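Local coordinates for invasion-associated protein B (Bartonella henselae, PDB 3DTD) that is of unknown molecular function but is probably associated with invasion of host cells by the bacterium, at residues 91-96 against 128-133; 97-102 against 119-124; 133-138 against 146-151. All coordinates share one frame; numbering follows the deposited sequence.

Interaction 1: 91-96 against 128-133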
ATOM      1  N   GLN C  91      34.006  17.113  27.486  1.00 48.45           N
ATOM      2  CA  GLN C  91      34.933  16.687  28.530  1.00 49.30           C
ATOM      3  C   GLN C  91      35.203  15.187  28.456  1.00 47.13           C
ATOM      4  O   GLN C  91      34.273  14.385  28.418  1.00 45.60           O
ATOM      5  CB  GLN C  91      34.382  17.058  29.913  1.00 49.48           C
ATOM      6  CG  GLN C  91      35.348  16.806  31.067  1.00 55.72           C
ATOM      7  CD  GLN C  91      34.726  17.047  32.432  1.00 57.49           C
ATOM      8  OE1 GLN C  91      33.503  17.017  32.593  1.00 61.49           O
ATOM      9  NE2 GLN C  91      35.570  17.278  33.426  1.00 62.86           N
ATOM     10  N   VAL C  92      36.480  14.814  28.439  1.00 46.27           N
ATOM     11  CA  VAL C  92      36.848  13.405  28.510  1.00 45.53           C
ATOM     12  C   VAL C  92      36.720  12.943  29.957  1.00 50.58           C
ATOM     13  O   VAL C  92      37.529  13.314  30.816  1.00 51.19           O
ATOM     14  CB  VAL C  92      38.271  13.119  27.988  1.00 43.86           C
ATOM     15  CG1 VAL C  92      38.459  11.629  27.796  1.00 41.13           C
ATOM     16  CG2 VAL C  92      38.531  13.853  26.692  1.00 37.30           C
ATOM     17  N   ASP C  93      35.678  12.145  30.197  1.00 49.61           N
ATOM     18  CA  ASP C  93      35.313  11.632  31.520  1.00 50.36           C
ATOM     19  C   ASP C  93      35.180  12.745  32.564  1.00 48.33           C
ATOM     20  O   ASP C  93      34.322  13.616  32.426  1.00 44.96           O
ATOM     21  CB  ASP C  93      36.265  10.509  31.964  1.00 51.56           C
ATOM     22  CG  ASP C  93      36.243   9.315  31.022  1.00 52.67           C
ATOM     23  OD1 ASP C  93      35.149   8.767  30.754  1.00 51.62           O
ATOM     24  OD2 ASP C  93      37.327   8.919  30.552  1.00 50.84           O
ATOM     25  N   GLU C  94      36.039  12.727  33.582  1.00 51.88           N
ATOM     26  CA  GLU C  94      35.973  13.704  34.673  1.00 55.80           C
ATOM     27  C   GLU C  94      37.267  14.498  34.835  1.00 50.17           C
ATOM     28  O   GLU C  94      37.457  15.189  35.837  1.00 50.66           O
ATOM     29  CB  GLU C  94      35.602  13.014  35.991  1.00 56.48           C
ATOM     30  CG  GLU C  94      34.159  12.524  36.059  1.00 65.71           C
ATOM     31  CD  GLU C  94      33.832  11.815  37.366  1.00 74.28           C
ATOM     32  OE1 GLU C  94      34.083  12.390  38.449  1.00 82.29           O
ATOM     33  OE2 GLU C  94      33.312  10.679  37.308  1.00 92.89           O
ATOM     34  N   GLY C  95      38.144  14.413  33.836  1.00 49.24           N
ATOM     35  CA  GLY C  95      39.451  15.063  33.884  1.00 45.63           C
ATOM     36  C   GLY C  95      39.483  16.495  33.377  1.00 43.27           C
ATOM     37  O   GLY C  95      38.444  17.118  33.162  1.00 43.44           O
ATOM     38  N   LYS C  96      40.696  16.997  33.164  1.00 43.46           N
ATOM     39  CA  LYS C  96      40.935  18.405  32.848  1.00 47.03           C
ATOM     40  C   LYS C  96      40.871  18.741  31.357  1.00 47.73           C
ATOM     41  O   LYS C  96      41.047  19.904  30.976  1.00 48.89           O
ATOM     42  CB  LYS C  96      42.289  18.851  33.417  1.00 50.51           C
ATOM     43  CG  LYS C  96      42.325  19.015  34.934  1.00 53.63           C
ATOM     44  CD  LYS C  96      43.719  19.418  35.383  1.00 61.66           C
ATOM     45  CE  LYS C  96      43.780  19.674  36.877  1.00 63.10           C
ATOM     46  NZ  LYS C  96      45.166  20.031  37.301  1.00 69.08           N
ATOM     47  N   GLY C 128      40.565   7.706  27.405  1.00 47.25           N
ATOM     48  CA  GLY C 128      39.244   7.893  28.001  1.00 42.82           C
ATOM     49  C   GLY C 128      38.232   6.810  27.693  1.00 41.28           C
ATOM     50  O   GLY C 128      38.456   5.974  26.821  1.00 42.06           O
ATOM     51  N   LYS C 129      37.116   6.840  28.419  1.00 42.43           N
ATOM     52  CA  LYS C 129      36.006   5.905  28.218  1.00 47.13           C
ATOM     53  C   LYS C 129      34.779   6.584  27.604  1.00 45.53           C
ATOM     54  O   LYS C 129      34.143   6.036  26.702  1.00 44.49           O
ATOM     55  CB  LYS C 129      35.636   5.211  29.534  1.00 50.56           C
ATOM     56  CG  LYS C 129      36.309   3.847  29.716  1.00 64.97           C
ATOM     57  CD  LYS C 129      36.575   3.511  31.178  1.00 77.33           C
ATOM     58  CE  LYS C 129      37.929   4.048  31.627  1.00 86.60           C
ATOM     59  NZ  LYS C 129      38.278   3.606  33.004  1.00 90.68           N
ATOM     60  N   HIS C 130      34.461   7.776  28.079  1.00 45.42           N
ATOM     61  CA  HIS C 130      33.342   8.576  27.604  1.00 44.84           C
ATOM     62  C   HIS C 130      33.768   9.973  27.272  1.00 44.18           C
ATOM     63  O   HIS C 130      34.504  10.570  27.966  1.00 43.39           O
ATOM     64  CB  HIS C 130      32.277   8.694  28.662  1.00 46.90           C
ATOM     65  CG  HIS C 130      31.395   7.507  28.755  1.00 54.60           C
ATOM     66  ND1 HIS C 130      30.120   7.569  29.246  1.00 64.62           N
ATOM     67  CD2 HIS C 130      31.608   6.223  28.423  1.00 62.23           C
ATOM     68  CE1 HIS C 130      29.578   6.374  29.189  1.00 65.88           C
ATOM     69  NE2 HIS C 130      30.466   5.537  28.707  1.00 62.14           N
ATOM     70  N   LEU C 131      33.257  10.502  26.202  1.00 41.57           N
ATOM     71  CA  LEU C 131      33.343  11.932  25.947  1.00 41.21           C
ATOM     72  C   LEU C 131      32.009  12.551  26.342  1.00 42.10           C
ATOM     73  O   LEU C 131      31.022  12.430  25.620  1.00 42.53           O
ATOM     74  CB  LEU C 131      33.674  12.219  24.484  1.00 38.75           C
ATOM     75  CG  LEU C 131      33.755  13.694  24.065  1.00 38.32           C
ATOM     76  CD1 LEU C 131      34.831  14.459  24.834  1.00 37.90           C
ATOM     77  CD2 LEU C 131      34.008  13.780  22.589  1.00 37.05           C
ATOM     78  N   LYS C 132      31.985  13.185  27.510  1.00 43.72           N
ATOM     79  CA  LYS C 132      30.761  13.741  28.075  1.00 42.98           C
ATOM     80  C   LYS C 132      30.396  15.071  27.432  1.00 42.41           C
ATOM     81  O   LYS C 132      31.254  15.934  27.226  1.00 40.11           O
ATOM     82  CB  LYS C 132      30.897  13.905  29.591  1.00 47.20           C
ATOM     83  CG  LYS C 132      30.934  12.591  30.365  1.00 53.94           C
ATOM     84  CD  LYS C 132      30.962  12.839  31.863  1.00 69.04           C
ATOM     85  CE  LYS C 132      31.028  11.531  32.636  1.00 83.49           C
ATOM     86  NZ  LYS C 132      31.085  11.754  34.112  1.00 87.36           N
ATOM     87  N   LEU C 133      29.115  15.223  27.109  1.00 43.77           N
ATOM     88  CA  LEU C 133      28.606  16.463  26.525  1.00 43.75           C
ATOM     89  C   LEU C 133      27.723  17.226  27.511  1.00 41.95           C
ATOM     90  O   LEU C 133      26.949  16.624  28.258  1.00 41.50           O
ATOM     91  CB  LEU C 133      27.825  16.192  25.236  1.00 43.71           C
ATOM     92  CG  LEU C 133      28.429  15.734  23.898  1.00 45.76           C
ATOM     93  CD1 LEU C 133      29.964  15.719  23.853  1.00 43.26           C
ATOM     94  CD2 LEU C 133      27.888  14.378  23.514  1.00 46.50           C
TER

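Interaction 2: 97-102 against 119-124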
ATOM      1  N   ALA C  97      40.631  17.734  30.519  1.00 44.08           N
ATOM      2  CA  ALA C  97      40.471  17.963  29.088  1.00 43.80           C
ATOM      3  C   ALA C  97      39.076  18.500  28.787  1.00 44.42           C
ATOM      4  O   ALA C  97      38.150  17.734  28.526  1.00 33.34           O
ATOM      5  CB  ALA C  97      40.755  16.699  28.297  1.00 39.66           C
ATOM      6  N   VAL C  98      38.939  19.824  28.843  1.00 59.46           N
ATOM      7  CA  VAL C  98      37.661  20.492  28.605  1.00 59.08           C
ATOM      8  C   VAL C  98      37.738  21.408  27.379  1.00 59.41           C
ATOM      9  O   VAL C  98      38.613  22.272  27.286  1.00 60.05           O
ATOM     10  CB  VAL C  98      37.159  21.266  29.867  1.00 58.64           C
ATOM     11  CG1 VAL C  98      35.894  22.057  29.567  1.00 59.56           C
ATOM     12  CG2 VAL C  98      36.895  20.305  31.022  1.00 57.41           C
ATOM     13  N   ILE C  99      36.827  21.183  26.434  1.00 58.60           N
ATOM     14  CA  ILE C  99      36.651  22.040  25.263  1.00 59.03           C
ATOM     15  C   ILE C  99      35.275  22.703  25.324  1.00 56.65           C
ATOM     16  O   ILE C  99      34.273  22.057  25.633  1.00 53.98           O
ATOM     17  CB  ILE C  99      36.829  21.233  23.941  1.00 60.18           C
ATOM     18  CG1 ILE C  99      38.298  21.196  23.533  1.00 61.76           C
ATOM     19  CG2 ILE C  99      36.007  21.817  22.777  1.00 63.47           C
ATOM     20  CD1 ILE C  99      38.549  20.308  22.346  1.00 65.19           C
ATOM     21  N   GLU C 100      35.235  24.003  25.054  1.00 57.87           N
ATOM     22  CA  GLU C 100      33.964  24.701  24.922  1.00 59.90           C
ATOM     23  C   GLU C 100      33.818  25.273  23.517  1.00 57.24           C
ATOM     24  O   GLU C 100      34.646  26.062  23.063  1.00 59.33           O
ATOM     25  CB  GLU C 100      33.825  25.788  25.984  1.00 61.56           C
ATOM     26  CG  GLU C 100      32.469  25.781  26.654  1.00 71.57           C
ATOM     27  CD  GLU C 100      32.403  26.683  27.865  1.00 82.76           C
ATOM     28  OE1 GLU C 100      32.165  26.159  28.973  1.00 85.62           O
ATOM     29  OE2 GLU C 100      32.588  27.911  27.710  1.00 85.45           O
ATOM     30  N   THR C 101      32.767  24.841  22.833  1.00 55.74           N
ATOM     31  CA  THR C 101      32.491  25.239  21.452  1.00 54.03           C
ATOM     32  C   THR C 101      30.975  25.424  21.290  1.00 50.80           C
ATOM     33  O   THR C 101      30.238  25.338  22.267  1.00 53.01           O
ATOM     34  CB  THR C 101      33.099  24.225  20.421  1.00 56.46           C
ATOM     35  OG1 THR C 101      32.689  24.563  19.088  1.00 56.09           O
ATOM     36  CG2 THR C 101      32.686  22.787  20.738  1.00 53.80           C
ATOM     37  N   GLY C 102      30.511  25.699  20.075  1.00 48.80           N
ATOM     38  CA  GLY C 102      29.091  25.949  19.850  1.00 45.12           C
ATOM     39  C   GLY C 102      28.541  25.367  18.565  1.00 42.90           C
ATOM     40  O   GLY C 102      29.299  24.942  17.694  1.00 42.01           O
ATOM     41  N   LYS C 119      46.810  18.060  20.351  1.00 62.93           N
ATOM     42  CA  LYS C 119      47.594  16.862  20.700  1.00 61.77           C
ATOM     43  C   LYS C 119      47.285  16.313  22.094  1.00 58.57           C
ATOM     44  O   LYS C 119      47.214  15.097  22.284  1.00 56.32           O
ATOM     45  CB  LYS C 119      49.101  17.142  20.597  1.00 66.56           C
ATOM     46  CG  LYS C 119      49.559  17.855  19.325  1.00 79.32           C
ATOM     47  CD  LYS C 119      49.723  16.905  18.144  1.00 86.43           C
ATOM     48  CE  LYS C 119      50.200  17.655  16.907  1.00 91.34           C
ATOM     49  NZ  LYS C 119      50.308  16.772  15.710  1.00 92.26           N
ATOM     50  N   ASN C 120      47.099  17.218  23.054  1.00 57.01           N
ATOM     51  CA  ASN C 120      46.809  16.852  24.436  1.00 56.28           C
ATOM     52  C   ASN C 120      45.401  16.297  24.625  1.00 55.73           C
ATOM     53  O   ASN C 120      45.197  15.383  25.426  1.00 55.42           O
ATOM     54  CB  ASN C 120      47.038  18.048  25.370  1.00 62.19           C
ATOM     55  CG  ASN C 120      48.416  18.678  25.196  1.00 68.99           C
ATOM     56  OD1 ASN C 120      48.545  19.901  25.123  1.00 75.82           O
ATOM     57  ND2 ASN C 120      49.452  17.843  25.123  1.00 63.73           N
ATOM     58  N   TYR C 121      44.440  16.849  23.886  1.00 52.85           N
ATOM     59  CA  TYR C 121      43.055  16.386  23.952  1.00 49.23           C
ATOM     60  C   TYR C 121      42.896  15.039  23.253  1.00 45.64           C
ATOM     61  O   TYR C 121      42.140  14.184  23.713  1.00 45.63           O
ATOM     62  CB  TYR C 121      42.096  17.419  23.352  1.00 48.72           C
ATOM     63  CG  TYR C 121      40.694  17.347  23.922  1.00 47.56           C
ATOM     64  CD1 TYR C 121      39.790  16.374  23.494  1.00 44.30           C
ATOM     65  CD2 TYR C 121      40.270  18.249  24.890  1.00 46.66           C
ATOM     66  CE1 TYR C 121      38.510  16.303  24.008  1.00 45.43           C
ATOM     67  CE2 TYR C 121      38.985  18.185  25.408  1.00 48.78           C
ATOM     68  CZ  TYR C 121      38.116  17.208  24.966  1.00 46.01           C
ATOM     69  OH  TYR C 121      36.849  17.137  25.473  1.00 49.04           O
ATOM     70  N   VAL C 122      43.612  14.868  22.143  1.00 43.80           N
ATOM     71  CA  VAL C 122      43.692  13.594  21.423  1.00 43.76           C
ATOM     72  C   VAL C 122      44.209  12.478  22.338  1.00 45.42           C
ATOM     73  O   VAL C 122      43.613  11.406  22.396  1.00 47.46           O
ATOM     74  CB  VAL C 122      44.566  13.722  20.137  1.00 44.25           C
ATOM     75  CG1 VAL C 122      44.934  12.360  19.578  1.00 40.34           C
ATOM     76  CG2 VAL C 122      43.849  14.547  19.076  1.00 41.73           C
ATOM     77  N   ALA C 123      45.285  12.760  23.074  1.00 46.29           N
ATOM     78  CA  ALA C 123      45.847  11.831  24.064  1.00 47.43           C
ATOM     79  C   ALA C 123      44.861  11.453  25.180  1.00 46.69           C
ATOM     80  O   ALA C 123      44.861  10.313  25.648  1.00 50.87           O
ATOM     81  CB  ALA C 123      47.137  12.401  24.654  1.00 46.47           C
ATOM     82  N   ALA C 124      44.028  12.410  25.590  1.00 45.39           N
ATOM     83  CA  ALA C 124      42.987  12.179  26.593  1.00 43.55           C
ATOM     84  C   ALA C 124      41.869  11.303  26.045  1.00 44.34           C
ATOM     85  O   ALA C 124      41.345  10.451  26.761  1.00 46.26           O
ATOM     86  CB  ALA C 124      42.427  13.505  27.100  1.00 41.59           C
TER

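Interaction 3: 133-138 against 146-151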
ATOM      1  N   LEU C 133      29.115  15.223  27.109  1.00 43.77           N
ATOM      2  CA  LEU C 133      28.606  16.463  26.525  1.00 43.75           C
ATOM      3  C   LEU C 133      27.723  17.226  27.511  1.00 41.95           C
ATOM      4  O   LEU C 133      26.949  16.624  28.258  1.00 41.50           O
ATOM      5  CB  LEU C 133      27.825  16.192  25.236  1.00 43.71           C
ATOM      6  CG  LEU C 133      28.429  15.734  23.898  1.00 45.76           C
ATOM      7  CD1 LEU C 133      29.964  15.719  23.853  1.00 43.26           C
ATOM      8  CD2 LEU C 133      27.888  14.378  23.514  1.00 46.50           C
ATOM      9  N   ALA C 134      27.853  18.550  27.506  1.00 41.94           N
ATOM     10  CA  ALA C 134      27.020  19.429  28.329  1.00 42.56           C
ATOM     11  C   ALA C 134      26.500  20.601  27.499  1.00 40.75           C
ATOM     12  O   ALA C 134      27.277  21.316  26.859  1.00 40.17           O
ATOM     13  CB  ALA C 134      27.803  19.931  29.537  1.00 43.45           C
ATOM     14  N   MET C 135      25.182  20.786  27.507  1.00 42.05           N
ATOM     15  CA  MET C 135      24.543  21.867  26.746  1.00 41.47           C
ATOM     16  C   MET C 135      23.287  22.393  27.446  1.00 43.88           C
ATOM     17  O   MET C 135      22.898  21.887  28.499  1.00 43.74           O
ATOM     18  CB  MET C 135      24.250  21.427  25.300  1.00 39.15           C
ATOM     19  CG  MET C 135      23.364  20.197  25.161  1.00 39.34           C
ATOM     20  SD  MET C 135      23.618  19.307  23.610  1.00 36.97           S
ATOM     21  CE  MET C 135      25.076  18.346  23.987  1.00 41.61           C
ATOM     22  N   THR C 136      22.668  23.415  26.860  1.00 46.07           N
ATOM     23  CA  THR C 136      21.474  24.039  27.423  1.00 45.18           C
ATOM     24  C   THR C 136      20.278  23.822  26.489  1.00 45.55           C
ATOM     25  O   THR C 136      20.386  24.007  25.278  1.00 44.57           O
ATOM     26  CB  THR C 136      21.703  25.556  27.655  1.00 45.92           C
ATOM     27  OG1 THR C 136      22.964  25.760  28.306  1.00 48.52           O
ATOM     28  CG2 THR C 136      20.601  26.151  28.512  1.00 42.10           C
ATOM     29  N   ILE C 137      19.149  23.417  27.060  1.00 44.98           N
ATOM     30  CA  ILE C 137      17.906  23.251  26.310  1.00 46.74           C
ATOM     31  C   ILE C 137      17.211  24.605  26.134  1.00 47.88           C
ATOM     32  O   ILE C 137      17.095  25.374  27.091  1.00 46.29           O
ATOM     33  CB  ILE C 137      16.956  22.238  27.012  1.00 47.58           C
ATOM     34  CG1 ILE C 137      17.680  20.908  27.259  1.00 45.71           C
ATOM     35  CG2 ILE C 137      15.685  22.003  26.191  1.00 47.00           C
ATOM     36  CD1 ILE C 137      16.925  19.933  28.147  1.00 46.42           C
ATOM     37  N   ALA C 138      16.780  24.899  24.908  1.00 49.70           N
ATOM     38  CA  ALA C 138      15.978  26.092  24.630  1.00 52.06           C
ATOM     39  C   ALA C 138      14.531  25.840  25.037  1.00 55.33           C
ATOM     40  O   ALA C 138      13.692  25.439  24.227  1.00 59.19           O
ATOM     41  CB  ALA C 138      16.071  26.485  23.175  1.00 43.66           C
ATOM     42  N   ASN C 146      22.861  17.145  30.310  1.00 56.36           N
ATOM     43  CA  ASN C 146      24.192  16.685  30.711  1.00 57.01           C
ATOM     44  C   ASN C 146      24.416  15.176  30.606  1.00 56.32           C
ATOM     45  O   ASN C 146      25.517  14.693  30.876  1.00 56.43           O
ATOM     46  CB  ASN C 146      24.508  17.153  32.140  1.00 59.20           C
ATOM     47  CG  ASN C 146      24.592  18.669  32.269  1.00 62.65           C
ATOM     48  OD1 ASN C 146      24.939  19.380  31.321  1.00 63.76           O
ATOM     49  ND2 ASN C 146      24.283  19.168  33.460  1.00 62.30           N
ATOM     50  N   ASP C 147      23.382  14.438  30.207  1.00 55.86           N
ATOM     51  CA  ASP C 147      23.441  12.972  30.186  1.00 57.81           C
ATOM     52  C   ASP C 147      23.879  12.354  28.847  1.00 55.12           C
ATOM     53  O   ASP C 147      23.898  11.130  28.694  1.00 54.72           O
ATOM     54  CB  ASP C 147      22.111  12.363  30.671  1.00 62.72           C
ATOM     55  CG  ASP C 147      20.902  12.830  29.861  1.00 71.79           C
ATOM     56  OD1 ASP C 147      19.785  12.356  30.158  1.00 81.02           O
ATOM     57  OD2 ASP C 147      21.051  13.662  28.939  1.00 74.12           O
ATOM     58  N   LEU C 148      24.236  13.203  27.889  1.00 51.17           N
ATOM     59  CA  LEU C 148      24.695  12.746  26.580  1.00 46.73           C
ATOM     60  C   LEU C 148      26.213  12.576  26.536  1.00 44.22           C
ATOM     61  O   LEU C 148      26.951  13.303  27.198  1.00 45.14           O
ATOM     62  CB  LEU C 148      24.238  13.710  25.485  1.00 47.15           C
ATOM     63  CG  LEU C 148      22.979  13.453  24.650  1.00 47.34           C
ATOM     64  CD1 LEU C 148      21.798  12.908  25.446  1.00 46.46           C
ATOM     65  CD2 LEU C 148      22.608  14.743  23.947  1.00 44.01           C
ATOM     66  N   PHE C 149      26.664  11.607  25.744  1.00 42.14           N
ATOM     67  CA  PHE C 149      28.077  11.253  25.647  1.00 41.17           C
ATOM     68  C   PHE C 149      28.375  10.556  24.327  1.00 40.87           C
ATOM     69  O   PHE C 149      27.463  10.119  23.622  1.00 41.53           O
ATOM     70  CB  PHE C 149      28.522  10.356  26.825  1.00 44.39           C
ATOM     71  CG  PHE C 149      27.609   9.188  27.077  1.00 47.84           C
ATOM     72  CD1 PHE C 149      27.743   8.006  26.351  1.00 47.22           C
ATOM     73  CD2 PHE C 149      26.607   9.273  28.040  1.00 48.94           C
ATOM     74  CE1 PHE C 149      26.892   6.941  26.574  1.00 49.56           C
ATOM     75  CE2 PHE C 149      25.750   8.211  28.267  1.00 50.32           C
ATOM     76  CZ  PHE C 149      25.891   7.051  27.532  1.00 51.81           C
ATOM     77  N   VAL C 150      29.661  10.468  24.000  1.00 39.61           N
ATOM     78  CA  VAL C 150      30.145   9.604  22.932  1.00 35.68           C
ATOM     79  C   VAL C 150      31.068   8.566  23.583  1.00 37.29           C
ATOM     80  O   VAL C 150      31.976   8.925  24.327  1.00 36.85           O
ATOM     81  CB  VAL C 150      30.891  10.405  21.823  1.00 35.21           C
ATOM     82  CG1 VAL C 150      31.419   9.483  20.737  1.00 29.06           C
ATOM     83  CG2 VAL C 150      29.971  11.450  21.203  1.00 32.12           C
ATOM     84  N   GLN C 151      30.805   7.286  23.331  1.00 37.74           N
ATOM     85  CA  GLN C 151      31.625   6.209  23.882  1.00 36.05           C
ATOM     86  C   GLN C 151      32.929   6.101  23.101  1.00 36.79           C
ATOM     87  O   GLN C 151      32.926   6.136  21.870  1.00 36.06           O
ATOM     88  CB  GLN C 151      30.870   4.885  23.853  1.00 35.04           C
ATOM     89  CG  GLN C 151      29.599   4.863  24.678  1.00 36.08           C
ATOM     90  CD  GLN C 151      28.883   3.531  24.602  1.00 39.49           C
ATOM     91  OE1 GLN C 151      29.200   2.602  25.341  1.00 44.44           O
ATOM     92  NE2 GLN C 151      27.904   3.435  23.707  1.00 37.82           N
TER
HETATM   93  O   HOH W   1      24.465  16.419  27.272  1.00 46.72           O

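Interaction 1: 91-96 against 128-133
The carboxylate of Asp93 is gripped by two successive backbone amides of the facing segment 128-133. Lys129 N reaches OD2 of Asp93 at 3.0 Å by the syn lone pair, in a nearly straight bond (167°), whereas His130 N meets OD1 of Asp93 at 2.9 Å from the syn side but 32° out of the carboxylate plane. With CG beside its own backbone N (chi1 -61°), the carboxylate is brought back to the strand that the CB turns from, and Asp93 N donates to His130 O. These bonds extend an antiparallel pairing of strands 88-92 and 130-136, in which Gln91 and Lys132 form a hydrogen-bonded pair and Val92 and Leu131 a non-hydrogen-bonded one. A type II' turn from Val92 to Gly95 starts the connection to the neighbouring strand 98-101, and Gln91 NE2 ties it down by donating to Gly95 O at 2.9 Å, within the amide plane. The extended chain of Lys132 runs past the turn, its CD 3.5 Å from Asp93 O and its NZ 4.0 Å from the oppositely charged Glu94 OE2, too long for a salt bridge. On the face of Val92 and Leu131, Val92 CG1 lies 3.8 Å from Gly128 CA.

Interaction 2: 97-102 against 119-124
Ile99 lays its CD1 over one face of the Tyr121 ring in a CH-pi contact, 3.8 Å from the ring centroid and 15° off the normal. The methyl is offset toward the rim that carries CD2 and CE2, and CG1 of the same isoleucine follows it down to 3.6 Å from Tyr121 CE2. Having CG1 beside the backbone N of Ile99 (chi1 -87°) sends this longer branch over the ring, while CG2 takes the place anti to that N. Ala97 approaches the same CD2-CE2 side of the tyrosine: its CB is 3.7 Å from Tyr121 CE2, and its carbonyl oxygen stands 3.3 Å from that same CE2, at an oblique angle to the ring. One helical turn on, Ala124 adds a small methyl-to-methyl contact, its CB 3.8 Å from Ala97 CB. With two methyls meeting here, the backbones around Ala97 and Ala124 can lie close together beside Tyr121, which supplies the greater part of the helix's share of the contact.

Further out, the ring of Phe117 meets that of Tyr121 with their planes about 15° apart, and it also touches Ile99, so the three side chains form one apolar cluster. The phenol oxygen of Tyr121 makes a weak hydrogen bond to Leu90 O of strand 88-92. At the backbone end, Tyr121 N is bonded to Asp118 OD1, at the start of the helix. Ile99 is held in its sheet by backbone bonding to Leu90, and Thr101 likewise to Val88. The contact therefore sets helix 119-127, which directly follows strand 110-117, against 98-101, an outer strand of the four-stranded antiparallel sheet within this chain, with strand 88-92 alongside.

Interaction 3: 133-138 against 146-151
Leu133 turns its CD2 methyl onto the backbone and side chains of the opposite strand, touching Phe149 N at 3.8 Å and coming within 4.2 Å of Leu148 CB and 4.3 Å of Val150 CG2. A first torsion that sets CG beside the backbone N of Leu133 (chi1 -70°) helps carry CD2 to Phe149. The N-H of Leu133 donates to Leu148 O at 2.9 Å, with the donor tilted 29° from the carbonyl plane. Leu148 meets Leu133 CD2 through its CB, and its own CD2 is approached, more loosely, by Met135 CE at 4.4 Å. Leu133, Met135, Leu148 and Val150 thus make a shared apolar patch, whereas the CB of Phe149 points away from segment 133-138, and its ring stacks on His130, earlier in the same strand as Leu133. The strands are the arms of a beta hairpin whose second arm is broken by a bulge or short loop. At this irregularity a water bridges the backbones, donating to Leu133 O at 2.7 Å and accepting a longer bond from Leu148 N at 3.3 Å. Beyond it, backbone bonding resumes between Met135 and Leu145.

Leu133 also packs on Leu90 of strand 88-92 and Leu76 of strand 72-78, and Met135 on Val78, so the hairpin's apolar side faces the larger sheet. Strand 144-151 forms an edge of the smaller sheet within the chain, where Gln151 OE1 accepts a hydrogen bond from Thr28 N of a second subunit.

In the fold
All three contacts belong to the four-stranded antiparallel sheet, ordered 98-101, 88-92, 130-136, 144-151. Interaction 1 joins the two central strands; interaction 3 adds one outer strand, and interaction 2 fixes helix 119-127 against the other. Interactions 1 and 3 share Leu133 on strand 130-136, and their centres are about 12 Å apart. Interactions 1 and 2, about 9 Å apart centre to centre, meet where Val92 and Leu131 touch Tyr121. Between interactions 2 and 3 the nearest atoms are about 7 Å apart. Along the chain, interaction 2 falls between the two segments of interaction 1, and interaction 3 follows, so the helix comes between the two central strands in sequence and packs on the sheet they form.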